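Local coordinates for protein vanadium-dependent haloperoxidase (Zobellia galactanivorans, PDB 4CIT) that probably oxidises iodide with hydrogen peroxide at a histidine-bound vanadate cofactor, as a bacterial vanadium-dependent iodoperoxidase, at residues Ser234-Glu239 with Ile423-Ala428; Lys241-Val246 with Ser417-Gly422; Val246-Thr251 with Asp350-Val355. One frame throughout, in Å; residues are numbered along the deposited sequence.

Contact 1 (Ser234-Glu239 with Ile423-Ala428); sequences SAFYKE and IHYRAA. With VO4 (vanadate ion), chain B; VO4 (vanadate ion), chain F; VO4 (vanadate ion), chain D.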
ATOM      1  N   SER A 234      12.782  33.284  -2.840  1.00 20.81           N
ATOM      2  CA  SER A 234      11.688  32.490  -3.346  1.00 18.60           C
ATOM      3  C   SER A 234      11.248  31.337  -2.363  1.00 17.09           C
ATOM      4  O   SER A 234      12.054  30.843  -1.507  1.00 16.41           O
ATOM      5  CB  SER A 234      12.013  31.923  -4.675  1.00 19.57           C
ATOM      6  OG  SER A 234      12.971  30.831  -4.605  1.00 18.30           O
ATOM      7  N   ALA A 235       9.984  30.930  -2.486  1.00 15.61           N
ATOM      8  CA  ALA A 235       9.496  29.806  -1.658  1.00 16.30           C
ATOM      9  C   ALA A 235      10.295  28.511  -1.995  1.00 13.98           C
ATOM     10  O   ALA A 235      10.685  27.776  -1.080  1.00 16.61           O
ATOM     11  CB  ALA A 235       7.965  29.564  -1.814  1.00 16.30           C
ATOM     12  N   PHE A 236      10.598  28.253  -3.267  1.00 15.13           N
ATOM     13  CA  PHE A 236      11.296  27.060  -3.672  1.00 13.55           C
ATOM     14  C   PHE A 236      12.684  27.022  -3.037  1.00 15.36           C
ATOM     15  O   PHE A 236      13.125  26.023  -2.426  1.00 11.86           O
ATOM     16  CB  PHE A 236      11.370  26.910  -5.175  1.00 13.57           C
ATOM     17  CG  PHE A 236      12.032  25.619  -5.628  1.00 13.07           C
ATOM     18  CD1 PHE A 236      13.409  25.572  -5.745  1.00 12.39           C
ATOM     19  CD2 PHE A 236      11.314  24.430  -5.768  1.00 14.30           C
ATOM     20  CE1 PHE A 236      14.045  24.409  -6.123  1.00 14.91           C
ATOM     21  CE2 PHE A 236      11.947  23.242  -6.095  1.00 15.25           C
ATOM     22  CZ  PHE A 236      13.333  23.241  -6.285  1.00 14.38           C
ATOM     23  N   TYR A 237      13.376  28.138  -3.122  1.00 14.15           N
ATOM     24  CA  TYR A 237      14.726  28.202  -2.607  0.50 17.26           C
ATOM     25  C   TYR A 237      14.738  28.000  -1.100  1.00 16.72           C
ATOM     26  O   TYR A 237      15.620  27.306  -0.556  1.00 15.78           O
ATOM     27  CB  TYR A 237      15.412  29.520  -3.007  0.50 18.48           C
ATOM     28  CG  TYR A 237      16.931  29.361  -3.021  0.50 19.52           C
ATOM     29  CD1 TYR A 237      17.550  28.734  -4.088  0.50 20.78           C
ATOM     30  CD2 TYR A 237      17.720  29.820  -1.981  0.50 22.67           C
ATOM     31  CE1 TYR A 237      18.917  28.574  -4.151  0.50 22.39           C
ATOM     32  CE2 TYR A 237      19.119  29.662  -2.028  0.50 22.63           C
ATOM     33  CZ  TYR A 237      19.692  29.038  -3.127  0.50 24.80           C
ATOM     34  OH  TYR A 237      21.062  28.843  -3.210  0.50 26.73           O
ATOM     35  N   LYS A 238      13.778  28.586  -0.404  1.00 15.76           N
ATOM     36  CA  LYS A 238      13.655  28.332   0.995  1.00 16.15           C
ATOM     37  C   LYS A 238      13.534  26.866   1.303  1.00 13.61           C
ATOM     38  O   LYS A 238      14.146  26.362   2.238  1.00 12.25           O
ATOM     39  CB  LYS A 238      12.567  29.186   1.649  1.00 22.11           C
ATOM     40  CG  LYS A 238      13.017  30.658   1.571  1.00 32.39           C
ATOM     41  CD  LYS A 238      12.089  31.580   2.345  1.00 35.93           C
ATOM     42  CE  LYS A 238      12.476  33.040   2.177  1.00 39.86           C
ATOM     43  NZ  LYS A 238      11.315  33.852   2.595  1.00 40.93           N
ATOM     44  N   GLU A 239      12.687  26.188   0.545  1.00 11.85           N
ATOM     45  CA  GLU A 239      12.498  24.773   0.808  1.00 12.54           C
ATOM     46  C   GLU A 239      13.719  23.901   0.439  1.00 11.02           C
ATOM     47  O   GLU A 239      14.015  22.967   1.129  1.00 10.87           O
ATOM     48  CB  GLU A 239      11.264  24.282  -0.003  1.00 15.05           C
ATOM     49  CG  GLU A 239      10.023  24.863   0.620  1.00 17.73           C
ATOM     50  CD  GLU A 239       8.775  24.082   0.438  1.00 22.31           C
ATOM     51  OE1 GLU A 239       8.790  22.993  -0.176  1.00 20.82           O
ATOM     52  OE2 GLU A 239       7.742  24.604   0.985  1.00 24.49           O
ATOM     53  N   ILE A 423      15.260  13.625   0.385  1.00  9.05           N
ATOM     54  CA  ILE A 423      14.687  13.328  -0.919  1.00  9.64           C
ATOM     55  C   ILE A 423      13.379  14.045  -1.262  1.00  9.35           C
ATOM     56  O   ILE A 423      12.899  13.954  -2.363  1.00  9.58           O
ATOM     57  CB  ILE A 423      14.574  11.788  -1.191  1.00 10.96           C
ATOM     58  CG1 ILE A 423      13.493  11.150  -0.342  1.00 13.34           C
ATOM     59  CG2 ILE A 423      15.961  11.164  -1.070  1.00 11.89           C
ATOM     60  CD1 ILE A 423      13.842  10.889   1.079  1.00 13.83           C
ATOM     61  N   HIS A 424      12.759  14.681  -0.289  1.00  8.71           N
ATOM     62  CA  HIS A 424      11.550  15.515  -0.486  1.00  8.68           C
ATOM     63  C   HIS A 424      11.704  16.848   0.114  1.00  9.97           C
ATOM     64  O   HIS A 424      12.241  16.998   1.211  1.00 11.37           O
ATOM     65  CB  HIS A 424      10.273  14.837   0.081  1.00  9.14           C
ATOM     66  CG  HIS A 424       9.707  13.751  -0.798  1.00  8.87           C
ATOM     67  ND1 HIS A 424       9.183  13.973  -2.045  1.00  9.14           N
ATOM     68  CD2 HIS A 424       9.667  12.402  -0.616  1.00  9.41           C
ATOM     69  CE1 HIS A 424       8.767  12.821  -2.560  1.00  9.58           C
ATOM     70  NE2 HIS A 424       9.062  11.849  -1.717  1.00  9.23           N
ATOM     71  N   TYR A 425      11.095  17.839  -0.524  1.00  9.31           N
ATOM     72  CA  TYR A 425      10.917  19.170   0.087  1.00 10.06           C
ATOM     73  C   TYR A 425       9.710  19.175   1.044  1.00  9.75           C
ATOM     74  O   TYR A 425       8.785  18.343   0.944  1.00  9.77           O
ATOM     75  CB  TYR A 425      10.640  20.235  -1.006  1.00  9.93           C
ATOM     76  CG  TYR A 425      11.569  20.216  -2.218  1.00 10.81           C
ATOM     77  CD1 TYR A 425      12.813  20.721  -2.182  1.00 11.23           C
ATOM     78  CD2 TYR A 425      11.169  19.599  -3.368  1.00 11.49           C
ATOM     79  CE1 TYR A 425      13.689  20.657  -3.306  1.00 11.73           C
ATOM     80  CE2 TYR A 425      11.983  19.543  -4.497  1.00 11.82           C
ATOM     81  CZ  TYR A 425      13.264  20.052  -4.457  1.00 11.44           C
ATOM     82  OH  TYR A 425      13.990  19.911  -5.628  1.00 12.12           O
ATOM     83  N   ARG A 426       9.618  20.210   1.875  1.00 10.12           N
ATOM     84  CA  ARG A 426       8.507  20.355   2.783  1.00 11.15           C
ATOM     85  C   ARG A 426       7.153  20.267   2.133  1.00 11.09           C
ATOM     86  O   ARG A 426       6.222  19.608   2.701  1.00  9.79           O
ATOM     87  CB  ARG A 426       8.669  21.649   3.641  1.00 12.84           C
ATOM     88  CG  ARG A 426       7.496  21.954   4.600  1.00 16.13           C
ATOM     89  CD  ARG A 426       7.795  23.271   5.299  1.00 19.52           C
ATOM     90  NE  ARG A 426       8.877  23.066   6.259  1.00 25.47           N
ATOM     91  CZ  ARG A 426       8.741  22.568   7.488  1.00 36.64           C
ATOM     92  NH1 ARG A 426       7.530  22.301   7.989  1.00 38.75           N
ATOM     93  NH2 ARG A 426       9.823  22.390   8.273  1.00 42.00           N
ATOM     94  N   ALA A 427       6.956  20.978   1.031  1.00  9.44           N
ATOM     95  CA  ALA A 427       5.606  21.008   0.387  1.00 10.46           C
ATOM     96  C   ALA A 427       5.122  19.634  -0.016  1.00 10.19           C
ATOM     97  O   ALA A 427       3.934  19.276   0.217  1.00  9.43           O
ATOM     98  CB  ALA A 427       5.565  21.943  -0.771  1.00 12.17           C
ATOM     99  N   ALA A 428       6.025  18.813  -0.599  1.00  9.65           N
ATOM    100  CA  ALA A 428       5.641  17.461  -1.040  1.00  9.62           C
ATOM    101  C   ALA A 428       5.200  16.604   0.131  1.00  9.13           C
ATOM    102  O   ALA A 428       4.249  15.821   0.016  1.00  9.70           O
ATOM    103  CB  ALA A 428       6.827  16.799  -1.737  1.00  9.53           C
TER
HETATM  104  V   VO4 B1449       8.716   9.746  -2.046  1.00 11.88           V
HETATM  105  O4  VO4 F1453      10.181   9.553  -2.604  1.00 15.56           O
HETATM  106  O2  VO4 D1451       8.149   9.786  -0.270  1.00 10.34           O
HETATM  107  O   HOH W   1      11.864  21.851   2.442  1.00 11.23           O

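Contact 2 (Lys241-Val246 with Ser417-Gly422); sequences KEVYDV and SRMYGG. With VO4 (vanadate ion), chain D.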
ATOM      1  N   LYS A 241      16.810  24.999   0.575  1.00 11.15           N
ATOM      2  CA  LYS A 241      17.753  25.298   1.630  1.00 13.94           C
ATOM      3  C   LYS A 241      17.477  24.539   2.908  1.00 10.76           C
ATOM      4  O   LYS A 241      18.391  24.098   3.582  1.00 12.73           O
ATOM      5  CB  LYS A 241      17.818  26.813   1.892  1.00 16.90           C
ATOM      6  CG  LYS A 241      18.905  27.274   2.883  1.00 25.41           C
ATOM      7  CD  LYS A 241      18.714  28.683   3.452  1.00 30.06           C
ATOM      8  CE  LYS A 241      19.974  29.208   4.142  1.00 31.18           C
ATOM      9  NZ  LYS A 241      20.153  28.699   5.530  1.00 33.87           N
ATOM     10  N   GLU A 242      16.221  24.343   3.251  1.00 11.51           N
ATOM     11  CA  GLU A 242      15.829  23.493   4.352  1.00 11.05           C
ATOM     12  C   GLU A 242      16.341  22.030   4.210  1.00  9.97           C
ATOM     13  O   GLU A 242      16.888  21.542   5.076  1.00 10.79           O
ATOM     14  CB  GLU A 242      14.295  23.566   4.543  1.00 13.40           C
ATOM     15  CG  GLU A 242      13.917  22.679   5.714  1.00 16.33           C
ATOM     16  CD  GLU A 242      12.433  22.464   5.992  1.00 25.77           C
ATOM     17  OE1 GLU A 242      11.580  22.783   5.144  1.00 24.47           O
ATOM     18  OE2 GLU A 242      12.128  21.893   7.103  1.00 32.89           O
ATOM     19  N   VAL A 243      16.118  21.373   3.076  1.00 10.41           N
ATOM     20  CA  VAL A 243      16.635  20.066   2.753  1.00 10.40           C
ATOM     21  C   VAL A 243      18.117  19.997   2.981  1.00  9.53           C
ATOM     22  O   VAL A 243      18.644  19.083   3.627  1.00  8.38           O
ATOM     23  CB  VAL A 243      16.223  19.599   1.338  1.00 10.36           C
ATOM     24  CG1 VAL A 243      16.818  18.197   1.095  1.00 11.09           C
ATOM     25  CG2 VAL A 243      14.703  19.502   1.282  1.00 11.39           C
ATOM     26  N   TYR A 244      18.792  20.985   2.421  1.00  9.24           N
ATOM     27  CA  TYR A 244      20.271  21.071   2.457  1.00 10.53           C
ATOM     28  C   TYR A 244      20.742  21.155   3.895  1.00 10.11           C
ATOM     29  O   TYR A 244      21.598  20.360   4.350  1.00 11.79           O
ATOM     30  CB  TYR A 244      20.673  22.295   1.667  1.00 10.75           C
ATOM     31  CG  TYR A 244      22.165  22.518   1.643  1.00 11.47           C
ATOM     32  CD1 TYR A 244      22.965  21.779   0.840  1.00 12.33           C
ATOM     33  CD2 TYR A 244      22.729  23.499   2.414  1.00 14.72           C
ATOM     34  CE1 TYR A 244      24.356  21.975   0.771  1.00 13.98           C
ATOM     35  CE2 TYR A 244      24.113  23.735   2.334  1.00 15.34           C
ATOM     36  CZ  TYR A 244      24.910  22.920   1.544  1.00 16.26           C
ATOM     37  OH  TYR A 244      26.282  23.110   1.438  1.00 19.15           O
ATOM     38  N   ASP A 245      20.157  22.066   4.633  1.00 10.74           N
ATOM     39  CA  ASP A 245      20.502  22.386   6.029  1.00 11.97           C
ATOM     40  C   ASP A 245      20.188  21.239   7.031  1.00 11.82           C
ATOM     41  O   ASP A 245      20.980  20.896   7.918  1.00 14.68           O
ATOM     42  CB  ASP A 245      19.823  23.679   6.570  1.00 13.44           C
ATOM     43  CG  ASP A 245      20.370  24.956   5.922  1.00 17.33           C
ATOM     44  OD1 ASP A 245      21.475  24.918   5.300  1.00 16.72           O
ATOM     45  OD2 ASP A 245      19.719  26.012   6.022  1.00 19.29           O
ATOM     46  N   VAL A 246      19.002  20.640   6.905  1.00 10.55           N
ATOM     47  CA  VAL A 246      18.692  19.463   7.681  1.00  9.85           C
ATOM     48  C   VAL A 246      19.735  18.378   7.541  1.00  9.38           C
ATOM     49  O   VAL A 246      20.102  17.719   8.519  1.00 10.28           O
ATOM     50  CB  VAL A 246      17.255  18.935   7.342  1.00  9.70           C
ATOM     51  CG1 VAL A 246      16.973  17.535   7.918  1.00  9.65           C
ATOM     52  CG2 VAL A 246      16.256  19.886   7.830  1.00  9.42           C
ATOM     53  N   SER A 417      10.163  11.593   7.859  1.00 10.87           N
ATOM     54  CA  SER A 417      11.344  10.773   7.531  1.00 11.82           C
ATOM     55  C   SER A 417      11.890  11.127   6.179  1.00 10.47           C
ATOM     56  O   SER A 417      13.078  10.966   5.966  1.00  9.88           O
ATOM     57  CB  SER A 417      11.041   9.302   7.582  1.00  9.95           C
ATOM     58  OG  SER A 417      10.343   8.917   6.441  1.00 10.38           O
ATOM     59  N   ARG A 418      11.025  11.601   5.270  1.00 11.40           N
ATOM     60  CA  ARG A 418      11.469  11.996   3.928  1.00 11.78           C
ATOM     61  C   ARG A 418      12.254  13.317   3.885  1.00 11.12           C
ATOM     62  O   ARG A 418      13.020  13.483   2.948  1.00 11.36           O
ATOM     63  CB  ARG A 418      10.300  12.045   2.946  1.00 13.78           C
ATOM     64  CG  ARG A 418       9.409  10.817   3.061  1.00 16.40           C
ATOM     65  CD  ARG A 418      10.121   9.490   2.943  1.00 16.05           C
ATOM     66  NE  ARG A 418      10.426   9.157   1.515  1.00 17.04           N
ATOM     67  CZ  ARG A 418      11.285   8.255   1.084  1.00 18.67           C
ATOM     68  NH1 ARG A 418      12.043   7.547   1.906  1.00 18.41           N
ATOM     69  NH2 ARG A 418      11.399   8.017  -0.267  1.00 20.93           N
ATOM     70  N   MET A 419      12.058  14.165   4.887  1.00 10.91           N
ATOM     71  CA  MET A 419      12.854  15.389   5.054  1.00 11.62           C
ATOM     72  C   MET A 419      14.196  15.007   5.612  1.00 11.96           C
ATOM     73  O   MET A 419      15.259  15.425   5.037  1.00 10.82           O
ATOM     74  CB  MET A 419      12.147  16.392   5.978  1.00 12.36           C
ATOM     75  CG  MET A 419      13.046  17.575   6.324  1.00 13.45           C
ATOM     76  SD  MET A 419      13.569  18.616   4.954  1.00 12.48           S
ATOM     77  CE  MET A 419      11.908  18.989   4.292  1.00 15.72           C
ATOM     78  N   TYR A 420      14.189  14.159   6.654  1.00 10.47           N
ATOM     79  CA  TYR A 420      15.490  13.661   7.176  1.00 10.68           C
ATOM     80  C   TYR A 420      16.229  12.925   6.133  1.00  9.83           C
ATOM     81  O   TYR A 420      17.466  12.910   6.148  1.00 10.12           O
ATOM     82  CB  TYR A 420      15.277  12.733   8.344  1.00 10.58           C
ATOM     83  CG  TYR A 420      14.448  13.293   9.499  1.00 11.07           C
ATOM     84  CD1 TYR A 420      14.469  14.639   9.812  1.00 12.44           C
ATOM     85  CD2 TYR A 420      13.739  12.431  10.363  1.00 12.54           C
ATOM     86  CE1 TYR A 420      13.753  15.153  10.908  1.00 13.95           C
ATOM     87  CE2 TYR A 420      13.010  12.936  11.444  1.00 12.31           C
ATOM     88  CZ  TYR A 420      13.029  14.261  11.711  1.00 16.10           C
ATOM     89  OH  TYR A 420      12.366  14.787  12.795  1.00 18.37           O
ATOM     90  N   GLY A 421      15.488  12.255   5.230  1.00  9.01           N
ATOM     91  CA  GLY A 421      16.128  11.500   4.205  1.00  9.95           C
ATOM     92  C   GLY A 421      16.759  12.260   3.037  1.00  9.79           C
ATOM     93  O   GLY A 421      17.545  11.645   2.262  1.00 10.40           O
ATOM     94  N   GLY A 422      16.442  13.541   2.887  1.00  8.24           N
ATOM     95  CA  GLY A 422      17.018  14.418   1.847  1.00  7.94           C
ATOM     96  C   GLY A 422      16.458  14.262   0.493  1.00  8.71           C
ATOM     97  O   GLY A 422      17.056  14.721  -0.464  1.00 10.00           O
TER
HETATM   98  O2  VO4 D1451       8.149   9.786  -0.270  1.00 10.34           O
HETATM   99  O   HOH W   2      17.714  16.540   4.308  1.00 11.02           O

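Contact 3 (Val246-Thr251 with Asp350-Val355); sequences VRNKIT and DSWKPV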
ATOM      1  N   VAL A 246      19.002  20.640   6.905  1.00 10.55           N
ATOM      2  CA  VAL A 246      18.692  19.463   7.681  1.00  9.85           C
ATOM      3  C   VAL A 246      19.735  18.378   7.541  1.00  9.38           C
ATOM      4  O   VAL A 246      20.102  17.719   8.519  1.00 10.28           O
ATOM      5  CB  VAL A 246      17.255  18.935   7.342  1.00  9.70           C
ATOM      6  CG1 VAL A 246      16.973  17.535   7.918  1.00  9.65           C
ATOM      7  CG2 VAL A 246      16.256  19.886   7.830  1.00  9.42           C
ATOM      8  N   ARG A 247      20.142  18.042   6.302  1.00  9.74           N
ATOM      9  CA  ARG A 247      21.100  16.987   6.070  1.00 10.98           C
ATOM     10  C   ARG A 247      22.399  17.362   6.745  1.00 10.96           C
ATOM     11  O   ARG A 247      23.009  16.510   7.447  1.00 11.55           O
ATOM     12  CB  ARG A 247      21.293  16.790   4.543  1.00 11.89           C
ATOM     13  CG  ARG A 247      22.073  15.556   4.233  1.00 13.66           C
ATOM     14  CD  ARG A 247      23.556  15.700   4.375  1.00 17.33           C
ATOM     15  NE  ARG A 247      24.003  14.280   4.240  1.00 23.08           N
ATOM     16  CZ  ARG A 247      24.154  13.386   5.210  1.00 24.45           C
ATOM     17  NH1 ARG A 247      24.014  13.692   6.491  1.00 24.29           N
ATOM     18  NH2 ARG A 247      24.535  12.177   4.896  1.00 27.17           N
ATOM     19  N   ASN A 248      22.775  18.618   6.627  1.00 12.65           N
ATOM     20  CA  ASN A 248      24.068  19.057   7.266  1.00 14.01           C
ATOM     21  C   ASN A 248      24.032  19.028   8.788  1.00 15.00           C
ATOM     22  O   ASN A 248      25.054  18.660   9.406  1.00 17.99           O
ATOM     23  CB  ASN A 248      24.521  20.424   6.745  1.00 15.60           C
ATOM     24  CG  ASN A 248      24.916  20.391   5.254  1.00 16.91           C
ATOM     25  OD1 ASN A 248      25.189  19.324   4.705  1.00 19.01           O
ATOM     26  ND2 ASN A 248      24.800  21.517   4.582  1.00 19.93           N
ATOM     27  N   LYS A 249      22.888  19.349   9.417  1.00 14.06           N
ATOM     28  CA  LYS A 249      22.684  19.131  10.868  1.00 14.79           C
ATOM     29  C   LYS A 249      22.771  17.684  11.280  1.00 16.51           C
ATOM     30  O   LYS A 249      23.413  17.348  12.298  1.00 18.55           O
ATOM     31  CB  LYS A 249      21.358  19.720  11.273  1.00 14.74           C
ATOM     32  CG  LYS A 249      21.366  21.231  11.217  1.00 16.58           C
ATOM     33  CD  LYS A 249      20.022  21.783  11.665  1.00 19.15           C
ATOM     34  CE  LYS A 249      20.003  23.301  11.567  1.00 23.52           C
ATOM     35  NZ  LYS A 249      18.671  23.850  11.986  1.00 23.63           N
ATOM     36  N   ILE A 250      22.208  16.763  10.470  1.00 14.41           N
ATOM     37  CA  ILE A 250      22.366  15.385  10.695  1.00 17.51           C
ATOM     38  C   ILE A 250      23.824  14.933  10.658  1.00 21.46           C
ATOM     39  O   ILE A 250      24.264  14.192  11.538  1.00 23.78           O
ATOM     40  CB  ILE A 250      21.437  14.575   9.737  1.00 17.03           C
ATOM     41  CG1 ILE A 250      20.015  14.885  10.133  1.00 16.95           C
ATOM     42  CG2 ILE A 250      21.711  13.127   9.851  1.00 20.22           C
ATOM     43  CD1 ILE A 250      18.997  14.334   9.131  1.00 15.31           C
ATOM     44  N   THR A 251      24.547  15.371   9.644  1.00 22.97           N
ATOM     45  CA  THR A 251      26.016  15.154   9.583  1.00 26.39           C
ATOM     46  C   THR A 251      26.668  15.610  10.877  1.00 27.72           C
ATOM     47  O   THR A 251      27.498  14.871  11.418  1.00 32.01           O
ATOM     48  CB  THR A 251      26.643  15.849   8.365  1.00 24.30           C
ATOM     49  OG1 THR A 251      26.025  15.308   7.178  1.00 22.40           O
ATOM     50  CG2 THR A 251      28.227  15.687   8.308  1.00 27.90           C
ATOM     51  N   ASP A 350      28.532  20.669  -4.800  1.00 10.89           N
ATOM     52  CA  ASP A 350      28.692  19.439  -5.577  1.00 12.53           C
ATOM     53  C   ASP A 350      29.100  18.218  -4.749  1.00 13.15           C
ATOM     54  O   ASP A 350      29.128  17.075  -5.329  1.00 17.13           O
ATOM     55  CB  ASP A 350      29.599  19.638  -6.791  1.00 12.49           C
ATOM     56  CG  ASP A 350      31.023  20.137  -6.449  1.00 14.65           C
ATOM     57  OD1 ASP A 350      31.388  20.125  -5.297  1.00 17.72           O
ATOM     58  OD2 ASP A 350      31.786  20.477  -7.364  1.00 15.02           O
ATOM     59  N   SER A 351      29.369  18.380  -3.490  1.00 12.45           N
ATOM     60  CA  SER A 351      29.726  17.298  -2.582  1.00 14.79           C
ATOM     61  C   SER A 351      28.534  16.791  -1.695  1.00 14.19           C
ATOM     62  O   SER A 351      28.662  15.710  -1.034  1.00 15.10           O
ATOM     63  CB  SER A 351      30.855  17.754  -1.670  1.00 15.62           C
ATOM     64  OG  SER A 351      30.323  18.586  -0.603  1.00 20.86           O
ATOM     65  N   TRP A 352      27.422  17.485  -1.723  1.00 12.00           N
ATOM     66  CA  TRP A 352      26.322  17.111  -0.838  1.00 11.55           C
ATOM     67  C   TRP A 352      25.654  15.832  -1.280  1.00 12.67           C
ATOM     68  O   TRP A 352      25.461  15.608  -2.507  1.00 13.32           O
ATOM     69  CB  TRP A 352      25.318  18.248  -0.813  1.00 12.14           C
ATOM     70  CG  TRP A 352      24.183  18.189   0.172  1.00  9.61           C
ATOM     71  CD1 TRP A 352      24.139  18.719   1.421  1.00 11.01           C
ATOM     72  CD2 TRP A 352      22.920  17.527  -0.029  1.00  9.15           C
ATOM     73  NE1 TRP A 352      22.840  18.538   1.976  1.00 10.65           N
ATOM     74  CE2 TRP A 352      22.107  17.782   1.100  1.00  9.24           C
ATOM     75  CE3 TRP A 352      22.368  16.808  -1.093  1.00  8.76           C
ATOM     76  CZ2 TRP A 352      20.816  17.382   1.186  1.00  9.38           C
ATOM     77  CZ3 TRP A 352      21.079  16.384  -0.966  1.00  9.48           C
ATOM     78  CH2 TRP A 352      20.326  16.664   0.169  1.00  9.82           C
ATOM     79  N   LYS A 353      25.271  15.001  -0.290  1.00 11.72           N
ATOM     80  CA  LYS A 353      24.529  13.770  -0.567  1.00 13.57           C
ATOM     81  C   LYS A 353      23.392  13.629   0.415  1.00 11.63           C
ATOM     82  O   LYS A 353      23.566  13.893   1.567  1.00 13.19           O
ATOM     83  CB  LYS A 353      25.416  12.559  -0.404  1.00 16.92           C
ATOM     84  CG  LYS A 353      26.642  12.587  -1.336  1.00 24.84           C
ATOM     85  CD  LYS A 353      26.252  12.533  -2.793  1.00 29.71           C
ATOM     86  CE  LYS A 353      27.517  12.565  -3.709  1.00 37.96           C
ATOM     87  NZ  LYS A 353      28.463  11.526  -3.225  1.00 39.11           N
ATOM     88  N   PRO A 354      22.254  13.150  -0.044  1.00 10.43           N
ATOM     89  CA  PRO A 354      21.166  12.904   0.840  1.00  9.70           C
ATOM     90  C   PRO A 354      21.436  11.719   1.726  1.00  9.80           C
ATOM     91  O   PRO A 354      22.217  10.844   1.353  1.00 10.51           O
ATOM     92  CB  PRO A 354      19.990  12.623  -0.132  1.00  9.54           C
ATOM     93  CG  PRO A 354      20.639  12.116  -1.348  1.00 10.72           C
ATOM     94  CD  PRO A 354      21.958  12.853  -1.432  1.00 11.76           C
ATOM     95  N   VAL A 355      20.765  11.640   2.868  1.00  9.54           N
ATOM     96  CA  VAL A 355      20.863  10.497   3.742  1.00 10.11           C
ATOM     97  C   VAL A 355      20.408   9.228   3.029  1.00 10.14           C
ATOM     98  O   VAL A 355      21.091   8.193   3.100  1.00 11.31           O
ATOM     99  CB  VAL A 355      20.053  10.699   5.042  1.00 11.78           C
ATOM    100  CG1 VAL A 355      19.908   9.425   5.819  1.00 12.83           C
ATOM    101  CG2 VAL A 355      20.790  11.671   5.958  1.00 13.13           C
TER
HETATM  102  O   HOH W   3      24.851  10.470   2.604  1.00 30.06           O

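Contact 1 (Ser234-Glu239 with Ile423-Ala428)
Glu239 and Ala427 supply the one direct hydrogen bond between Ser234-Glu239 and Ile423-Ala428: Ala427 N donates to Glu239 OE1 over 3.0 Å, with an N-H...O angle of 162°. OE1 is met on its syn side, though well out of the carboxylate plane. The Glu239 chain is extended beyond CG, which carries the carboxylate across to the first turn of helix 426-446; there OE1 also lies 3.4 Å from Tyr425 CB. An acceptor at the amino end of a helix is well placed to interact with its dipole, so the negative charge is probably stabilised there.

A water supplies a second polar link, donating to Glu239 O and accepting from Arg426 N. The guanidinium of Arg426 leads away instead, to a salt bridge with Glu430.

Tyr425 occupies the N-cap position of helix 426-446, directly after His424, whose NE2 binds vanadium at 2.2 Å. This is the vanadate site of the PAP2-type haloperoxidase fold, and Glu363 accepts from both His424 ND1 and Tyr425 N, tying the ligand to the start of the helix.

The aromatic part of the contact is an oblique pair. Phe236 and Tyr425 have ring centroids 5.0 Å apart and planes at 57°, with Phe236 CE2 over one face of the tyrosine, displaced toward its rim. Phe236 reaches it with CG anti to the backbone N (chi1 -177°), bringing CZ to 3.5 Å from Tyr425 OH, a hydroxyl hydrogen-bonded to Ile338 O.

Contact 2 (Lys241-Val246 with Ser417-Gly422)
The Schellman turn that ends helix 407-420 packs here against the middle of helix 235-253, setting Met419 and Gly422 against Val243. Gly422 has positive phi (78°), and its N bonds back to Met419 O at 3.1 Å, one of the two bonds that close the motif.

Met419 carries the apolar contact. Its CG stands anti to the backbone N (chi1 172°), and bends at chi2 and chi3 turn the thioether toward helix 235-253. There SD sits 3.9 Å from Val243 CG2, and it also touches CG2 of Val246. The terminal CE of Met419 lies 3.9 Å from Glu242 OE1. The two side chains cross at about a right angle, and the Glu242 carboxylate forms a salt bridge through OE2 with Arg426.

The other methyls of the valines meet different parts of the helix end. Val246 CG1 approaches the edge of the Tyr420 ring, coming 4.3 Å from Tyr420 CD1, whereas Val243 CG1 rests 3.8 Å from Gly422 O. A water joins the two backbones by donating to both Val243 O and Met419 O. The latter carbonyl thus receives the water as well as the Gly422 amide.

Arg418, next to Met419 in sequence, bends at chi2 and chi3 to turn its guanidinium toward the vanadate. Its NE donates to vanadate O2 over 3.0 Å, at an N-H...O angle of 145°, with O2 at the edge of the guanidinium. Asp267 forms a salt bridge with NH1, and NH2 donates to another vanadate oxygen. Such an arginine, followed after a short turn by the metal-binding His424, is characteristic of vanadium haloperoxidases; in the related PAP2 phosphatases the corresponding Arg-His pair serves a phosphate site.

Contact 3 (Val246-Thr251 with Asp350-Val355)
Arg247 NE donates to Lys353 O over 2.7 Å. The oxygen lies near the guanidinium plane, and the C=O...N angle of 175° shows a nearly end-on approach to the carbonyl, although the N-H...O angle is a less straight 144°. Two torsions explain the reach: chi1 sets CG anti to the backbone N, and a bend at chi2 (-81°) turns the rest of the chain toward the loop. Val355 CG2 sits over one guanidinium face, offset toward the rim, 3.8 Å from Arg247 NH1. At the edge, a water accepts from Arg247 NH2 and donates to Pro354 O.

In the fold, this joins helix 235-253 to the irregular loop between helices 340-347 and 367-383, which continues to the vanadate-pocket residues Pro359 and Phe361.

The Trp352 indole meets the aliphatic root of Arg247 obliquely, with Trp352 CZ2 3.4 Å from Arg247 CB and the ring plane nearly perpendicular to the guanidinium. Asn248 OD1 approaches the indole edge, 3.5 Å from Trp352 CD1, while its amide plane is turned steeply from the ring. The indole is also stacked with Tyr244, and Trp352 NE1 donates to Tyr244 O.

All three contacts use helix 235-253, which presents successive turns to different partners: contact 1 near its start, contact 2 in the middle and contact 3 toward its end. The centres of contacts 1 and 2 are about 9 Å apart, those of 2 and 3 about 8 Å, and those of 1 and 3 about 15 Å. The partner segments come in the reverse order along the chain, 350-355, then 417-422, then 423-428, so the three closures lie one within another. Contacts 2 and 3 share Val246, while contacts 1 and 2 touch each other directly. The helix thus flanks the segments bearing vanadate-binding Arg418 and His424.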